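Local atomic coordinates of [2Fe-2S] ferredoxin (Aquifex aeolicus, PDB entry 1M2D), a protein that binds one [2Fe-2S] cluster and transfers electrons in metabolic reactions, forming a homodimer in solution. Residues Gln11-Pro14 and Pro15-Gln19; Arg28-Phe31 and Gln32-Glu36; Val82-Ile85 and Val86-Leu90. The protein carries 1 engineered substitution. All coordinates share one frame; numbering follows the deposited sequence.

Interaction 1: Gln11-Pro14 and Pro15-Gln19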
loop_
_atom_site.group_PDB
_atom_site.type_symbol
_atom_site.label_atom_id
_atom_site.label_comp_id
_atom_site.label_asym_id
_atom_site.label_seq_id
_atom_site.Cartn_x
_atom_site.Cartn_y
_atom_site.Cartn_z
ATOM N N GLN A 11 -6.072 -7.674 -5.570
ATOM C CA GLN A 11 -7.108 -7.362 -6.539
ATOM C C GLN A 11 -7.540 -8.578 -7.313
ATOM O O GLN A 11 -6.732 -9.331 -7.833
ATOM C CB GLN A 11 -6.533 -6.364 -7.520
ATOM C CG GLN A 11 -7.465 -5.861 -8.618
ATOM C CD GLN A 11 -8.364 -4.744 -8.176
ATOM O OE1 GLN A 11 -7.870 -3.697 -7.684
ATOM N NE2 GLN A 11 -9.671 -4.938 -8.311
ATOM N N ASP A 12 -8.856 -8.716 -7.443
ATOM C CA ASP A 12 -9.417 -9.657 -8.385
ATOM C C ASP A 12 -10.109 -8.862 -9.490
ATOM O O ASP A 12 -10.416 -7.715 -9.321
ATOM C CB ASP A 12 -10.414 -10.606 -7.748
ATOM C CG ASP A 12 -10.557 -11.909 -8.545
ATOM O OD1 ASP A 12 -9.912 -12.143 -9.604
ATOM O OD2 ASP A 12 -11.383 -12.685 -8.050
ATOM N N ARG A 13 -10.322 -9.534 -10.617
ATOM C CA ARG A 13 -10.939 -8.929 -11.808
ATOM C C ARG A 13 -11.897 -9.968 -12.420
ATOM O O ARG A 13 -11.640 -11.166 -12.275
ATOM C CB ARG A 13 -9.962 -8.497 -12.892
ATOM C CG ARG A 13 -8.914 -7.499 -12.481
ATOM C CD ARG A 13 -9.289 -6.086 -12.630
ATOM N NE ARG A 13 -8.154 -5.178 -12.538
ATOM C CZ ARG A 13 -8.263 -3.926 -12.151
ATOM N NH1 ARG A 13 -9.382 -3.341 -11.801
ATOM N NH2 ARG A 13 -7.110 -3.270 -12.140
ATOM N N PRO A 14 -12.906 -9.538 -13.140
ATOM C CA PRO A 14 -13.702 -10.473 -13.939
ATOM C C PRO A 14 -12.854 -11.151 -15.001
ATOM O O PRO A 14 -11.811 -10.720 -15.435
ATOM C CB PRO A 14 -14.750 -9.576 -14.572
ATOM C CG PRO A 14 -14.804 -8.328 -13.778
ATOM C CD PRO A 14 -13.410 -8.166 -13.218
ATOM N N PRO A 15 -13.334 -12.319 -15.460
ATOM C CA PRO A 15 -12.539 -13.175 -16.334
ATOM C C PRO A 15 -12.151 -12.550 -17.648
ATOM O O PRO A 15 -11.146 -12.930 -18.239
ATOM C CB PRO A 15 -13.397 -14.405 -16.611
ATOM C CG PRO A 15 -14.531 -14.342 -15.663
ATOM C CD PRO A 15 -14.592 -12.961 -15.080
ATOM N N GLY A 16 -12.917 -11.614 -18.168
ATOM C CA GLY A 16 -12.501 -11.075 -19.445
ATOM C C GLY A 16 -11.461 -9.990 -19.365
ATOM O O GLY A 16 -11.075 -9.406 -20.369
ATOM N N HIS A 17 -10.970 -9.641 -18.172
ATOM C CA HIS A 17 -10.012 -8.524 -18.105
ATOM C C HIS A 17 -8.698 -8.902 -18.764
ATOM O O HIS A 17 -8.133 -9.897 -18.301
ATOM C CB HIS A 17 -9.825 -8.147 -16.642
ATOM C CG HIS A 17 -9.012 -6.906 -16.470
ATOM N ND1 HIS A 17 -9.488 -5.719 -16.754
ATOM C CD2 HIS A 17 -7.752 -6.623 -16.066
ATOM C CE1 HIS A 17 -8.657 -4.714 -16.570
ATOM N NE2 HIS A 17 -7.543 -5.281 -16.129
ATOM N N PRO A 18 -8.196 -8.230 -19.772
ATOM C CA PRO A 18 -7.035 -8.755 -20.521
ATOM C C PRO A 18 -5.821 -9.103 -19.678
ATOM O O PRO A 18 -5.172 -10.144 -19.890
ATOM C CB PRO A 18 -6.773 -7.637 -21.533
ATOM C CG PRO A 18 -8.113 -6.994 -21.796
ATOM C CD PRO A 18 -8.752 -7.047 -20.454
ATOM N N GLN A 19 -5.519 -8.198 -18.739
ATOM C CA GLN A 19 -4.335 -8.276 -17.903
ATOM C C GLN A 19 -4.513 -9.223 -16.719
ATOM O O GLN A 19 -3.517 -9.485 -16.005
ATOM C CB GLN A 19 -3.924 -6.922 -17.344
ATOM C CG GLN A 19 -3.445 -5.919 -18.335
ATOM C CD GLN A 19 -4.462 -5.280 -19.212
ATOM O OE1 GLN A 19 -4.057 -4.738 -20.274
ATOM N NE2 GLN A 19 -5.727 -5.193 -18.852
#

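Interaction 2: Arg28-Phe31 and Gln32-Glu36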
loop_
_atom_site.group_PDB
_atom_site.type_symbol
_atom_site.label_atom_id
_atom_site.label_comp_id
_atom_site.label_asym_id
_atom_site.label_seq_id
_atom_site.Cartn_x
_atom_site.Cartn_y
_atom_site.Cartn_z
ATOM N N ARG A 28 -3.813 -13.968 -3.095
ATOM C CA ARG A 28 -4.385 -13.965 -1.719
ATOM C C ARG A 28 -3.692 -15.018 -0.883
ATOM O O ARG A 28 -3.586 -14.832 0.305
ATOM C CB ARG A 28 -5.903 -14.121 -1.779
ATOM C CG ARG A 28 -6.418 -12.838 -2.478
ATOM C CD ARG A 28 -7.891 -12.879 -2.568
ATOM N NE ARG A 28 -8.286 -11.627 -3.204
ATOM C CZ ARG A 28 -9.585 -11.463 -3.360
ATOM N NH1 ARG A 28 -10.438 -12.390 -2.991
ATOM N NH2 ARG A 28 -10.035 -10.351 -3.938
ATOM N N GLU A 29 -3.218 -16.113 -1.503
ATOM C CA GLU A 29 -2.421 -17.098 -0.777
ATOM C C GLU A 29 -1.033 -16.544 -0.412
ATOM O O GLU A 29 -0.468 -16.878 0.636
ATOM C CB GLU A 29 -2.276 -18.389 -1.566
ATOM C CG GLU A 29 -3.640 -19.050 -1.591
ATOM C CD GLU A 29 -4.523 -18.541 -2.655
ATOM O OE1 GLU A 29 -4.206 -17.722 -3.527
ATOM O OE2 GLU A 29 -5.671 -19.044 -2.571
ATOM N N VAL A 30 -0.485 -15.673 -1.213
ATOM C CA VAL A 30 0.741 -14.923 -0.907
ATOM C C VAL A 30 0.544 -14.045 0.329
ATOM O O VAL A 30 1.309 -14.044 1.274
ATOM C CB VAL A 30 1.213 -14.097 -2.084
ATOM C CG1 VAL A 30 2.387 -13.187 -1.714
ATOM C CG2 VAL A 30 1.616 -15.027 -3.209
ATOM N N PHE A 31 -0.543 -13.260 0.305
ATOM C CA PHE A 31 -0.884 -12.361 1.398
ATOM C C PHE A 31 -1.031 -13.191 2.666
ATOM O O PHE A 31 -0.511 -12.902 3.742
ATOM C CB PHE A 31 -2.156 -11.562 1.104
ATOM C CG PHE A 31 -2.652 -10.725 2.246
ATOM C CD1 PHE A 31 -1.962 -9.580 2.625
ATOM C CD2 PHE A 31 -3.787 -11.065 2.961
ATOM C CE1 PHE A 31 -2.382 -8.826 3.690
ATOM C CE2 PHE A 31 -4.191 -10.312 4.058
ATOM C CZ PHE A 31 -3.497 -9.229 4.424
ATOM N N GLN A 32 -1.781 -14.267 2.635
ATOM C CA GLN A 32 -2.003 -15.178 3.755
ATOM C C GLN A 32 -0.648 -15.704 4.274
ATOM O O GLN A 32 -0.424 -15.772 5.465
ATOM C CB GLN A 32 -2.865 -16.336 3.326
ATOM C CG GLN A 32 -3.222 -17.564 4.148
ATOM C CD GLN A 32 -4.380 -18.215 3.390
ATOM O OE1 GLN A 32 -4.143 -18.696 2.276
ATOM N NE2 GLN A 32 -5.595 -18.169 3.917
ATOM N N ALA A 33 0.238 -16.102 3.398
ATOM C CA ALA A 33 1.544 -16.641 3.799
ATOM C C ALA A 33 2.390 -15.584 4.512
ATOM O O ALA A 33 3.012 -15.911 5.538
ATOM C CB ALA A 33 2.294 -17.206 2.633
ATOM N N PHE A 34 2.357 -14.368 4.031
ATOM C CA PHE A 34 3.024 -13.283 4.766
ATOM C C PHE A 34 2.422 -13.050 6.162
ATOM O O PHE A 34 3.121 -12.990 7.128
ATOM C CB PHE A 34 3.042 -11.923 4.042
ATOM C CG PHE A 34 4.127 -11.750 2.991
ATOM C CD1 PHE A 34 3.854 -11.757 1.646
ATOM C CD2 PHE A 34 5.448 -11.535 3.393
ATOM C CE1 PHE A 34 4.799 -11.541 0.663
ATOM C CE2 PHE A 34 6.392 -11.319 2.413
ATOM C CZ PHE A 34 6.090 -11.317 1.065
ATOM N N MET A 35 1.101 -12.977 6.199
ATOM C CA MET A 35 0.432 -12.886 7.498
ATOM C C MET A 35 0.753 -14.076 8.418
ATOM O O MET A 35 1.003 -13.879 9.607
ATOM C CB MET A 35 -1.080 -12.767 7.331
ATOM C CG MET A 35 -1.432 -11.478 6.630
ATOM S SD MET A 35 -1.119 -9.961 7.598
ATOM C CE MET A 35 -2.591 -9.917 8.631
ATOM N N GLU A 36 0.756 -15.324 7.930
ATOM C CA GLU A 36 1.112 -16.440 8.815
ATOM C C GLU A 36 2.545 -16.312 9.304
ATOM O O GLU A 36 2.880 -16.634 10.449
ATOM C CB GLU A 36 0.918 -17.779 8.113
ATOM C CG GLU A 36 -0.544 -18.039 7.795
ATOM C CD GLU A 36 -0.691 -19.303 6.969
ATOM O OE1 GLU A 36 -1.869 -19.535 6.644
ATOM O OE2 GLU A 36 0.334 -19.970 6.694
HETATM O O HOH W 1 -1.098 -19.390 1.705
#

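Interaction 3: Val82-Ile85 and Val86-Leu90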
loop_
_atom_site.group_PDB
_atom_site.type_symbol
_atom_site.label_atom_id
_atom_site.label_comp_id
_atom_site.label_asym_id
_atom_site.label_seq_id
_atom_site.Cartn_x
_atom_site.Cartn_y
_atom_site.Cartn_z
ATOM N N VAL A 82 7.454 -16.815 -0.163
ATOM C CA VAL A 82 7.316 -15.869 0.942
ATOM C C VAL A 82 8.409 -16.115 1.993
ATOM O O VAL A 82 8.983 -15.164 2.513
ATOM C CB VAL A 82 5.905 -15.931 1.512
ATOM C CG1 VAL A 82 5.831 -15.163 2.834
ATOM C CG2 VAL A 82 4.930 -15.355 0.478
ATOM N N ASP A 83 8.744 -17.374 2.284
ATOM C CA ASP A 83 9.776 -17.590 3.273
ATOM C C ASP A 83 11.106 -16.953 2.880
ATOM O O ASP A 83 11.764 -16.363 3.710
ATOM C CB ASP A 83 10.037 -19.069 3.478
ATOM C CG ASP A 83 8.972 -19.744 4.276
ATOM O OD1 ASP A 83 8.173 -19.088 4.940
ATOM O OD2 ASP A 83 9.137 -20.962 4.051
ATOM N N GLU A 84 11.486 -17.090 1.604
ATOM C CA GLU A 84 12.773 -16.509 1.187
ATOM C C GLU A 84 12.713 -15.019 1.312
ATOM O O GLU A 84 13.689 -14.360 1.732
ATOM C CB GLU A 84 13.129 -16.959 -0.229
ATOM C CG GLU A 84 14.523 -16.565 -0.607
ATOM C CD GLU A 84 14.987 -16.927 -2.015
ATOM O OE1 GLU A 84 14.243 -17.602 -2.741
ATOM O OE2 GLU A 84 16.118 -16.554 -2.386
ATOM N N ILE A 85 11.597 -14.381 0.906
ATOM C CA ILE A 85 11.538 -12.923 1.039
ATOM C C ILE A 85 11.615 -12.529 2.512
ATOM O O ILE A 85 12.321 -11.568 2.845
ATOM C CB ILE A 85 10.247 -12.392 0.368
ATOM C CG1 ILE A 85 10.246 -12.616 -1.144
ATOM C CG2 ILE A 85 10.035 -10.923 0.740
ATOM C CD1 ILE A 85 8.927 -12.357 -1.844
ATOM N N VAL A 86 10.908 -13.220 3.393
ATOM C CA VAL A 86 10.963 -12.920 4.811
ATOM C C VAL A 86 12.395 -13.061 5.342
ATOM O O VAL A 86 12.912 -12.178 6.026
ATOM C CB VAL A 86 9.984 -13.853 5.554
ATOM C CG1 VAL A 86 10.230 -13.825 7.052
ATOM C CG2 VAL A 86 8.557 -13.486 5.181
ATOM N N GLU A 87 13.024 -14.195 5.075
ATOM C CA GLU A 87 14.346 -14.460 5.618
ATOM C C GLU A 87 15.385 -13.530 5.070
ATOM O O GLU A 87 16.151 -12.848 5.814
ATOM C CB GLU A 87 14.710 -15.918 5.307
ATOM C CG GLU A 87 13.787 -16.955 5.908
ATOM C CD GLU A 87 13.632 -16.922 7.405
ATOM O OE1 GLU A 87 14.680 -16.997 8.096
ATOM O OE2 GLU A 87 12.555 -16.773 7.999
ATOM N N LYS A 88 15.477 -13.474 3.763
ATOM C CA LYS A 88 16.582 -12.787 3.117
ATOM C C LYS A 88 16.403 -11.283 3.145
ATOM O O LYS A 88 17.351 -10.521 3.374
ATOM C CB LYS A 88 16.781 -13.281 1.681
ATOM C CG LYS A 88 17.195 -14.748 1.531
ATOM C CD LYS A 88 18.551 -15.015 2.228
ATOM C CE LYS A 88 19.080 -16.385 1.874
ATOM N NZ LYS A 88 19.980 -16.892 2.934
ATOM N N HIS A 89 15.182 -10.804 2.869
ATOM C CA HIS A 89 14.901 -9.380 2.738
ATOM C C HIS A 89 14.335 -8.797 4.030
ATOM O O HIS A 89 14.956 -7.847 4.579
ATOM C CB HIS A 89 13.990 -9.166 1.512
ATOM C CG HIS A 89 13.781 -7.723 1.198
ATOM N ND1 HIS A 89 12.943 -7.371 0.156
ATOM C CD2 HIS A 89 14.273 -6.586 1.698
ATOM C CE1 HIS A 89 12.966 -6.047 0.087
ATOM N NE2 HIS A 89 13.751 -5.549 1.040
ATOM N N LEU A 90 13.212 -9.280 4.506
ATOM C CA LEU A 90 12.578 -8.554 5.634
ATOM C C LEU A 90 13.433 -8.678 6.873
ATOM O O LEU A 90 13.482 -7.702 7.625
ATOM C CB LEU A 90 11.152 -9.059 5.859
ATOM C CG LEU A 90 10.266 -8.959 4.635
ATOM C CD1 LEU A 90 8.845 -9.387 5.020
ATOM C CD2 LEU A 90 10.250 -7.602 4.008
#

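Interaction 1: Gln11-Pro14 and Pro15-Gln19
R13 and H17 meet across a type I beta turn, P14 to H17, in the surface loop between strand 4-9 and helix 27-40. The turn is closed by its backbone bond, H17 N to P14 O at 3.1 Å; the N-H points almost straight at the oxygen (167°) but reaches it from above the carbonyl plane.

R13 starts toward the turn. Its CB lies 3.8 Å from H17 CB, and CG comes next to H17 CD2. A bend at the second torsion (chi2 -89°) then carries CD over the middle of the imidazole, 3.9 Å from the ring centroid, a CH-pi contact. NE follows over the same face. Beyond it the guanidinium has H17 CE1 over one face and the Q11 amide carbon CD over the other, so the flat group is held between two side chains. The R13 side chain also touches C55, a cluster ligand, and Q11 OE1 is itself hydrogen-bonded to C55 N. Q11 and R13 thus bring the base of the loop up to the iron-sulfur site. Q11 is steadied by its own chain: NE2 donates to D12 O at 3.0 Å, with that oxygen lying in the Q11 amide plane.

Interaction 2: Arg28-Phe31 and Gln32-Glu36
Four backbone bonds, from Q32, A33, F34 and M35 N to the carbonyl oxygens of R28, E29, V30 and F31, wind 28-36 as regular alpha helix; M35 N to F31 O, at 2.9 Å, is nearly linear (177°).

One turn apart, F31 and M35 lie side by side and point the same way. M35 CG sits over a face of the F31 ring, displaced toward the CZ side, 4.0 Å from the centroid in a CH-pi contact. SD, placed by the bend at chi2 (-69°), comes obliquely to the same ring at 4.7 Å from its centroid, a Met-aromatic contact. F31 has CG anti to its own N (chi1 174°), which turns the ring toward the sheet. This is helix 27-40 of the thioredoxin-like fold: F31 packs on V8 and on I50 and P52, while M35 also touches I50. An alanine in place of F31 has no ring for M35 CG to lie against, and the thioether would probably be freer to turn, with a gap likely to open toward V8 and I50. Beside this pair, V30 CG1 touches F34 CE1 at 3.8 Å, and the F34 ring carries on to V8 and I50.

On the exposed flank the Q32 chain extends back along the helix, bringing OE1 within 3.9 Å of E29 CG, with the amide and carboxylate planes steeply turned against each other. One water donates both to E29 O, at 2.8 Å, and to Q32 OE1, at 3.2 Å, tying the amide to a carbonyl that already accepts from A33 N.

Interaction 3: Val82-Ile85 and Val86-Leu90
I85 O lies 3.2 Å from H89 CB, at the root of the imidazole, and stands obliquely to the ring. With CG anti to N (chi1 -173°), the ring swings away from the preceding turn and lies against V67 and P95. Both nitrogens are satisfied there, ND1 by Y74 OH and NE2 by D70 OD2, which fixes the ring's rotation. The flat carboxylate of E84 likewise turns elsewhere, to a salt bridge with R98; the side chains of E84 and K88 meet through their aliphatic stems, CG to CG at 3.9 Å, while E84 OE2 and K88 NZ stay 6.6 Å apart.

In the backbone, V86, E87 and K88 N bond to V82, D83 and E84 O in alpha fashion, but I85 O then takes two donors: H89 N from above the carbonyl plane, with a bent 141° geometry, and L90 N in that plane, straighter at 161°. The second bond makes a wider pi-type turn at 86-90.

Along the buried side, V86 CG2 touches V82 CG1 at 4.0 Å, and I85 CG2 comes to L90 CG at 4.4 Å. These aliphatic groups join helix 82-91 to the rest of the fold: V82 and I85 face helix 27-40, V86 and L90 pack on L44 of helix 42-45, and L90 joins H89 against strand 65-68.

How the interactions relate
Interactions 2 and 3 share an interface between two helices: V82 CG1 lies 3.7 Å from F34 CD2, and I85 CG2 is 4.0 Å from F34 CZ, so the F34 ring, with A33 and V30 beside it, forms the joint between 28-36 and 82-90. At its other end the helix of interaction 2 reaches interaction 1 through R28, whose NH2 packs 3.8 Å from D12 CB while NE bonds to V10 O. Closeness to the cluster falls off along the series. In interaction 1, Q11 touches the [2Fe-2S] cluster and the R13 side chain comes within about 5 Å; that of R28 is about 9 Å away, whereas interaction 3 lies away from the site, its centre about 29 Å from that of interaction 1.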